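Local coordinates for HTH-type transcriptional regulator cbl (Escherichia coli K12, PDB 2FYI), which may act as an accessory transcriptional regulator of the LysR family within the cys regulon, this chain being its cofactor-binding domain, at residues P114-R119 with D140-A145; L105-I110 with D130-K135. One frame throughout, in Å; residues are numbered along the deposited sequence.

Overall arrangement
Of the four segments, 105-110 comes first from the N terminus and holds the short helix 107-110; strand 115-118 is next. Helix 125-134 follows, and strand 141-145 closes the series. Interaction 2 closes a loop by bringing helix 107-110 against the end of helix 125-134. Interaction 1 closes the next one by pairing strand 115-118 with strand 141-145. The two loops cross, because the segments alternate along the chain. Interaction 1 ties two parallel strands of the sheet together, and interaction 2 packs two helices beside it. Their centres lie about 15 Å apart. Leu115 bridges them, its CD1 touching Phe132 and its CD2 touching Ile110.

Interaction 1: P114-R119 with D140-A145; sequences PLITYR and DIVLSA
Pro114 touches Val142 through CB, 4.1 Å from Val142 CB. Leu115 then uses both backbone polar atoms. Leu115 N donates to Asp140 O at 2.7 Å. Leu115 O accepts Val142 N at 2.8 Å. It also takes a longer, weak bond from Leu143 N. The register slips by one residue here, a beta bulge: Leu115 is level with Ile141, but Ile116 with Leu143. Val142 is the extra residue, and the chain turns a corner there. Two branches of Ile116 reach the other strand. Its CG1 lies near Val142 CG1. Its CG2, set anti to the backbone N, meets Leu143 CB at 3.7 Å. The strands run parallel and belong to a beta-alpha-beta unit with helix 125-134, in the periplasmic-binding-protein-like LysR domain. Strand 161-165 also pairs with 115-118, while Leu143 and Ser144 pair with a strand of the second subunit, so the sheet continues across the interface. Thr117 restores regular pairing: Thr117 N bonds to Leu143 O at 3.1 Å, and Thr117 O accepts Ala145 N at 2.8 Å. Thr117 CG2 touches Ile141 CD1 at 3.7 Å on the face toward helix 125-134, and OG1 bonds to Leu163 O. The first side-chain bond of Tyr118 points away from 140-145, though CB still touches Ala145 O. Its OH hydrogen-bonds with Ser148 OG and with Ala165 N. Arg119 N donates to Ala145 O at 2.9 Å. Water 1 links Arg119 NE, weakly, with Ser144 OG, while NH1 forms a salt bridge with Glu54 of the second subunit.

Interaction 2: L105-I110 with D130-K135; sequences LTLESI and DAFARK
Glu108 and Lys135 form a salt bridge. The contact packs the short helix 107-110 against the end of helix 125-134 in the LysR cofactor-binding domain. Lys135 NZ lies 3.5 Å from Glu108 OE2, so the hydrogen bond within the bridge is weak. Glu108 has two modelled conformers, so the bridge and its water are less certain. Water 2 joins the pair, donating to Glu108 OE2 at 3.1 Å and accepting from Lys135 NZ. The Lys135 chain bends at chi2 (-48°), and its CG, CD and CE pass alongside the same carboxylate oxygen. Thr106 stands at the N-cap position of the short helix. Its OG1 shares a hydrogen bond with Ser109 OG at 3.1 Å. Beside the charged pair, Leu107 packs between the two helices. Its CB points toward 130-135. CD1 meets mainly Ala131, CD2 mainly Phe132. Leu107 CD1 lies 4.0 Å from Ala131 CB and also touches the Ala131 carbonyl. Leu107 CD2 lies 3.6 Å from Phe132 CE2, the two side chains slanting past each other. Phe186 packs on both Leu107 and Ala131. The Ile110 and Phe132 side chains cross at about a right angle, and Ile110 CG2 meets the ring at its edge, 4.2 Å from Phe132 CZ. Leu107 O also sits at that ring edge, in the ring plane, 3.5 Å from Phe132 CE2.

Interaction 1: P114-R119 with D140-A145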
ATOM      1  N   PRO A 114      21.497  -5.078  -3.551  1.00 35.91           N
ATOM      2  CA  PRO A 114      20.306  -4.310  -3.961  1.00 35.48           C
ATOM      3  C   PRO A 114      19.272  -4.185  -2.825  1.00 34.41           C
ATOM      4  O   PRO A 114      18.854  -5.190  -2.311  1.00 34.33           O
ATOM      5  CB  PRO A 114      19.746  -5.160  -5.128  1.00 34.87           C
ATOM      6  CG  PRO A 114      20.921  -5.896  -5.644  1.00 34.18           C
ATOM      7  CD  PRO A 114      21.739  -6.232  -4.434  1.00 34.96           C
ATOM      8  N   LEU A 115      18.873  -2.988  -2.419  1.00 34.66           N
ATOM      9  CA  LEU A 115      17.868  -2.888  -1.353  1.00 35.76           C
ATOM     10  C   LEU A 115      16.471  -2.668  -1.857  1.00 35.66           C
ATOM     11  O   LEU A 115      16.248  -1.955  -2.858  1.00 36.14           O
ATOM     12  CB  LEU A 115      18.135  -1.745  -0.430  1.00 38.27           C
ATOM     13  CG  LEU A 115      19.360  -2.019   0.398  1.00 42.47           C
ATOM     14  CD1 LEU A 115      19.449  -0.964   1.522  1.00 43.72           C
ATOM     15  CD2 LEU A 115      19.297  -3.455   0.938  1.00 43.10           C
ATOM     16  N   ILE A 116      15.524  -3.260  -1.138  1.00 33.46           N
ATOM     17  CA  ILE A 116      14.132  -3.040  -1.397  1.00 31.41           C
ATOM     18  C   ILE A 116      13.586  -2.514  -0.106  1.00 31.16           C
ATOM     19  O   ILE A 116      13.524  -3.219   0.889  1.00 31.78           O
ATOM     20  CB  ILE A 116      13.422  -4.324  -1.755  1.00 30.98           C
ATOM     21  CG1 ILE A 116      14.154  -5.029  -2.874  1.00 30.51           C
ATOM     22  CG2 ILE A 116      11.979  -4.056  -2.166  1.00 30.27           C
ATOM     23  CD1 ILE A 116      13.638  -6.397  -3.041  1.00 31.46           C
ATOM     24  N   THR A 117      13.207  -1.251  -0.105  1.00 31.38           N
ATOM     25  CA  THR A 117      12.794  -0.635   1.138  1.00 31.57           C
ATOM     26  C   THR A 117      11.823   0.510   0.924  1.00 31.75           C
ATOM     27  O   THR A 117      11.448   0.797  -0.216  1.00 31.50           O
ATOM     28  CB  THR A 117      13.984  -0.193   1.969  1.00 30.21           C
ATOM     29  OG1 THR A 117      13.559  -0.084   3.321  1.00 32.16           O
ATOM     30  CG2 THR A 117      14.504   1.126   1.510  1.00 28.91           C
ATOM     31  N   TYR A 118      11.405   1.134   2.021  1.00 32.15           N
ATOM     32  CA  TYR A 118      10.405   2.197   1.956  1.00 33.59           C
ATOM     33  C   TYR A 118      10.937   3.424   1.251  1.00 34.39           C
ATOM     34  O   TYR A 118      12.112   3.712   1.300  1.00 34.75           O
ATOM     35  CB  TYR A 118       9.932   2.579   3.360  1.00 33.63           C
ATOM     36  CG  TYR A 118       9.457   1.387   4.135  1.00 33.28           C
ATOM     37  CD1 TYR A 118      10.209   0.897   5.202  1.00 33.28           C
ATOM     38  CD2 TYR A 118       8.292   0.723   3.773  1.00 31.87           C
ATOM     39  CE1 TYR A 118       9.803  -0.214   5.907  1.00 32.80           C
ATOM     40  CE2 TYR A 118       7.876  -0.381   4.468  1.00 32.60           C
ATOM     41  CZ  TYR A 118       8.647  -0.852   5.536  1.00 33.18           C
ATOM     42  OH  TYR A 118       8.253  -1.957   6.257  1.00 33.52           O
ATOM     43  N   ARG A 119      10.059   4.156   0.600  1.00 35.89           N
ATOM     44  CA  ARG A 119      10.453   5.383  -0.026  1.00 37.67           C
ATOM     45  C   ARG A 119      10.746   6.451   1.050  1.00 38.23           C
ATOM     46  O   ARG A 119      10.331   6.312   2.177  1.00 38.29           O
ATOM     47  CB  ARG A 119       9.319   5.832  -0.915  1.00 38.72           C
ATOM     48  CG  ARG A 119       8.612   6.994  -0.333  1.00 40.82           C
ATOM     49  CD  ARG A 119       7.218   7.143  -0.829  1.00 42.20           C
ATOM     50  NE  ARG A 119       7.110   7.265  -2.275  1.00 43.12           N
ATOM     51  CZ  ARG A 119       6.045   7.794  -2.851  1.00 43.26           C
ATOM     52  NH1 ARG A 119       5.075   8.259  -2.076  1.00 43.26           N
ATOM     53  NH2 ARG A 119       5.945   7.867  -4.167  1.00 42.99           N
ATOM     54  N   ASP A 140      21.846   1.239  -2.214  1.00 39.96           N
ATOM     55  CA  ASP A 140      21.307   0.977  -3.526  1.00 40.94           C
ATOM     56  C   ASP A 140      19.822   0.638  -3.439  1.00 39.79           C
ATOM     57  O   ASP A 140      19.442  -0.502  -3.180  1.00 40.70           O
ATOM     58  CB  ASP A 140      22.001  -0.211  -4.175  1.00 43.95           C
ATOM     59  CG  ASP A 140      21.428  -0.501  -5.559  1.00 47.49           C
ATOM     60  OD1 ASP A 140      20.400   0.158  -5.906  1.00 48.13           O
ATOM     61  OD2 ASP A 140      21.992  -1.352  -6.303  1.00 49.12           O
ATOM     62  N   ILE A 141      18.972   1.614  -3.670  1.00 38.34           N
ATOM     63  CA  ILE A 141      17.557   1.348  -3.664  1.00 36.67           C
ATOM     64  C   ILE A 141      17.147   0.830  -5.036  1.00 37.65           C
ATOM     65  O   ILE A 141      17.137   1.571  -6.026  1.00 39.12           O
ATOM     66  CB  ILE A 141      16.794   2.594  -3.414  1.00 34.36           C
ATOM     67  CG1 ILE A 141      17.300   3.267  -2.130  1.00 33.11           C
ATOM     68  CG2 ILE A 141      15.345   2.263  -3.390  1.00 34.30           C
ATOM     69  CD1 ILE A 141      16.944   2.563  -0.882  1.00 32.11           C
ATOM     70  N   VAL A 142      16.805  -0.446  -5.112  1.00 36.59           N
ATOM     71  CA  VAL A 142      16.432  -0.997  -6.387  1.00 35.28           C
ATOM     72  C   VAL A 142      14.903  -1.009  -6.492  1.00 34.27           C
ATOM     73  O   VAL A 142      14.351  -1.125  -7.577  1.00 34.67           O
ATOM     74  CB  VAL A 142      17.029  -2.395  -6.543  1.00 35.17           C
ATOM     75  CG1 VAL A 142      16.089  -3.414  -5.982  1.00 36.22           C
ATOM     76  CG2 VAL A 142      17.272  -2.681  -7.961  1.00 35.03           C
ATOM     77  N   LEU A 143      14.225  -0.905  -5.359  1.00 32.40           N
ATOM     78  CA  LEU A 143      12.796  -0.725  -5.360  1.00 32.76           C
ATOM     79  C   LEU A 143      12.405   0.106  -4.171  1.00 32.85           C
ATOM     80  O   LEU A 143      12.762  -0.209  -3.042  1.00 32.08           O
ATOM     81  CB  LEU A 143      12.042  -2.059  -5.329  1.00 33.09           C
ATOM     82  CG  LEU A 143      10.496  -2.028  -5.379  1.00 32.48           C
ATOM     83  CD1 LEU A 143       9.948  -3.364  -5.763  1.00 31.73           C
ATOM     84  CD2 LEU A 143       9.860  -1.612  -4.073  1.00 31.97           C
ATOM     85  N   SER A 144      11.667   1.181  -4.417  1.00 33.53           N
ATOM     86  CA  SER A 144      11.267   2.027  -3.311  1.00 34.04           C
ATOM     87  C   SER A 144       9.764   1.869  -3.148  1.00 34.54           C
ATOM     88  O   SER A 144       8.999   2.057  -4.088  1.00 34.90           O
ATOM     89  CB  SER A 144      11.704   3.470  -3.514  1.00 33.29           C
ATOM     90  OG  SER A 144      10.664   4.217  -4.075  1.00 33.69           O
ATOM     91  N   ALA A 145       9.370   1.470  -1.944  1.00 34.85           N
ATOM     92  CA  ALA A 145       8.049   0.925  -1.692  1.00 35.33           C
ATOM     93  C   ALA A 145       7.201   1.863  -0.831  1.00 36.18           C
ATOM     94  O   ALA A 145       7.715   2.613  -0.006  1.00 36.27           O
ATOM     95  CB  ALA A 145       8.187  -0.445  -1.015  1.00 33.28           C
TER
HETATM   96  O   HOH W   1       8.030   5.347  -3.713  1.00 34.08           O

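Interaction 2: L105-I110 with D130-K135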
ATOM      1  N   LEU A 105      26.486  -8.982  11.085  1.00 30.67           N
ATOM      2  CA  LEU A 105      25.954  -8.353   9.916  1.00 32.01           C
ATOM      3  C   LEU A 105      26.357  -6.902  10.116  1.00 31.97           C
ATOM      4  O   LEU A 105      26.107  -6.367  11.182  1.00 33.36           O
ATOM      5  CB  LEU A 105      24.462  -8.502  10.066  1.00 33.42           C
ATOM      6  CG  LEU A 105      23.546  -8.514   8.879  1.00 35.35           C
ATOM      7  CD1 LEU A 105      24.026  -9.540   7.904  1.00 35.79           C
ATOM      8  CD2 LEU A 105      22.238  -8.909   9.468  1.00 36.35           C
ATOM      9  N   THR A 106      27.018  -6.264   9.161  1.00 31.17           N
ATOM     10  CA  THR A 106      27.412  -4.853   9.355  1.00 29.49           C
ATOM     11  C   THR A 106      26.738  -3.997   8.293  1.00 29.75           C
ATOM     12  O   THR A 106      26.169  -4.539   7.308  1.00 29.71           O
ATOM     13  CB  THR A 106      28.909  -4.672   9.204  1.00 29.63           C
ATOM     14  OG1 THR A 106      29.267  -4.925   7.839  1.00 30.12           O
ATOM     15  CG2 THR A 106      29.689  -5.617  10.125  1.00 28.58           C
ATOM     16  N   LEU A 107      26.781  -2.678   8.474  1.00 29.68           N
ATOM     17  CA  LEU A 107      26.147  -1.763   7.510  1.00 29.50           C
ATOM     18  C   LEU A 107      26.812  -1.905   6.164  1.00 30.32           C
ATOM     19  O   LEU A 107      26.152  -2.070   5.144  1.00 30.82           O
ATOM     20  CB  LEU A 107      26.236  -0.327   7.974  1.00 27.84           C
ATOM     21  CG  LEU A 107      25.124   0.035   8.950  1.00 27.74           C
ATOM     22  CD1 LEU A 107      25.374   1.370   9.689  1.00 27.21           C
ATOM     23  CD2 LEU A 107      23.834   0.080   8.195  1.00 27.17           C
ATOM     24  N   GLU A 108      28.132  -1.868   6.214  0.50 30.03           N
ATOM     25  CA  GLU A 108      29.021  -2.052   5.086  0.50 29.69           C
ATOM     26  C   GLU A 108      28.720  -3.324   4.264  0.50 30.77           C
ATOM     27  O   GLU A 108      28.774  -3.299   3.029  0.50 31.00           O
ATOM     28  CB  GLU A 108      30.445  -2.049   5.631  0.50 28.73           C
ATOM     29  CG  GLU A 108      30.744  -0.889   6.652  0.50 28.24           C
ATOM     30  CD  GLU A 108      30.227  -1.112   8.101  0.50 27.81           C
ATOM     31  OE1 GLU A 108      29.347  -1.963   8.340  0.50 27.24           O
ATOM     32  OE2 GLU A 108      30.691  -0.401   9.015  0.50 27.57           O
ATOM     33  N   SER A 109      28.386  -4.423   4.937  1.00 31.49           N
ATOM     34  CA  SER A 109      27.986  -5.638   4.273  1.00 32.68           C
ATOM     35  C   SER A 109      26.658  -5.445   3.599  1.00 34.12           C
ATOM     36  O   SER A 109      26.459  -5.815   2.448  1.00 34.83           O
ATOM     37  CB  SER A 109      27.793  -6.742   5.263  1.00 33.61           C
ATOM     38  OG  SER A 109      29.040  -7.155   5.736  1.00 37.11           O
ATOM     39  N   ILE A 110      25.691  -4.933   4.339  1.00 34.27           N
ATOM     40  CA  ILE A 110      24.385  -4.851   3.764  1.00 33.29           C
ATOM     41  C   ILE A 110      24.483  -3.920   2.569  1.00 34.22           C
ATOM     42  O   ILE A 110      23.778  -4.101   1.574  1.00 35.71           O
ATOM     43  CB  ILE A 110      23.396  -4.333   4.791  1.00 33.44           C
ATOM     44  CG1 ILE A 110      23.314  -5.331   5.958  1.00 33.46           C
ATOM     45  CG2 ILE A 110      22.036  -4.037   4.153  1.00 32.64           C
ATOM     46  CD1 ILE A 110      22.316  -4.928   7.087  1.00 32.50           C
ATOM     47  N   ASP A 130      20.301   7.514   7.371  1.00 32.48           N
ATOM     48  CA  ASP A 130      21.246   8.072   8.334  1.00 32.31           C
ATOM     49  C   ASP A 130      22.245   7.064   8.834  1.00 31.06           C
ATOM     50  O   ASP A 130      23.414   7.373   9.040  1.00 29.90           O
ATOM     51  CB  ASP A 130      20.506   8.625   9.522  1.00 35.06           C
ATOM     52  CG  ASP A 130      19.682   9.831   9.162  1.00 38.09           C
ATOM     53  OD1 ASP A 130      19.798  10.267   7.980  1.00 39.18           O
ATOM     54  OD2 ASP A 130      18.929  10.336  10.050  1.00 38.87           O
ATOM     55  N   ALA A 131      21.774   5.847   9.061  1.00 30.08           N
ATOM     56  CA  ALA A 131      22.671   4.804   9.478  1.00 28.79           C
ATOM     57  C   ALA A 131      23.776   4.709   8.428  1.00 29.05           C
ATOM     58  O   ALA A 131      24.949   4.791   8.788  1.00 30.45           O
ATOM     59  CB  ALA A 131      21.948   3.514   9.616  1.00 28.69           C
ATOM     60  N   PHE A 132      23.413   4.592   7.144  1.00 27.04           N
ATOM     61  CA  PHE A 132      24.393   4.462   6.085  1.00 25.87           C
ATOM     62  C   PHE A 132      25.274   5.680   5.953  1.00 26.27           C
ATOM     63  O   PHE A 132      26.492   5.542   5.731  1.00 26.41           O
ATOM     64  CB  PHE A 132      23.730   4.177   4.753  1.00 26.13           C
ATOM     65  CG  PHE A 132      23.252   2.753   4.610  1.00 26.87           C
ATOM     66  CD1 PHE A 132      21.916   2.474   4.326  1.00 26.59           C
ATOM     67  CD2 PHE A 132      24.134   1.687   4.785  1.00 26.77           C
ATOM     68  CE1 PHE A 132      21.460   1.170   4.199  1.00 26.09           C
ATOM     69  CE2 PHE A 132      23.696   0.380   4.654  1.00 26.60           C
ATOM     70  CZ  PHE A 132      22.342   0.120   4.371  1.00 26.93           C
ATOM     71  N   ALA A 133      24.692   6.877   6.084  1.00 25.51           N
ATOM     72  CA  ALA A 133      25.500   8.089   5.909  1.00 24.12           C
ATOM     73  C   ALA A 133      26.596   8.140   6.938  1.00 24.51           C
ATOM     74  O   ALA A 133      27.675   8.612   6.659  1.00 24.38           O
ATOM     75  CB  ALA A 133      24.685   9.280   5.999  1.00 22.66           C
ATOM     76  N   ARG A 134      26.337   7.649   8.137  1.00 25.89           N
ATOM     77  CA  ARG A 134      27.414   7.576   9.108  1.00 27.41           C
ATOM     78  C   ARG A 134      28.560   6.728   8.578  1.00 27.50           C
ATOM     79  O   ARG A 134      29.666   6.951   8.961  1.00 27.31           O
ATOM     80  CB  ARG A 134      26.944   7.028  10.445  1.00 27.65           C
ATOM     81  CG  ARG A 134      26.169   8.015  11.296  1.00 28.98           C
ATOM     82  CD  ARG A 134      25.496   7.300  12.516  1.00 29.98           C
ATOM     83  NE  ARG A 134      24.056   7.613  12.659  1.00 31.80           N
ATOM     84  CZ  ARG A 134      23.054   6.722  12.636  1.00 32.20           C
ATOM     85  NH1 ARG A 134      23.302   5.414  12.490  1.00 32.50           N
ATOM     86  NH2 ARG A 134      21.791   7.148  12.757  1.00 31.67           N
ATOM     87  N   LYS A 135      28.335   5.771   7.684  1.00 28.71           N
ATOM     88  CA  LYS A 135      29.488   5.080   7.094  1.00 29.68           C
ATOM     89  C   LYS A 135      29.994   5.650   5.762  1.00 30.32           C
ATOM     90  O   LYS A 135      30.688   4.943   5.025  1.00 30.90           O
ATOM     91  CB  LYS A 135      29.199   3.608   6.878  1.00 30.58           C
ATOM     92  CG  LYS A 135      28.915   2.876   8.119  1.00 32.26           C
ATOM     93  CD  LYS A 135      29.923   3.189   9.149  1.00 33.53           C
ATOM     94  CE  LYS A 135      29.375   2.791  10.499  1.00 34.89           C
ATOM     95  NZ  LYS A 135      30.480   2.185  11.299  1.00 35.44           N
TER
HETATM   96  O   HOH W   2      32.682   1.663  10.267  1.00 53.55           O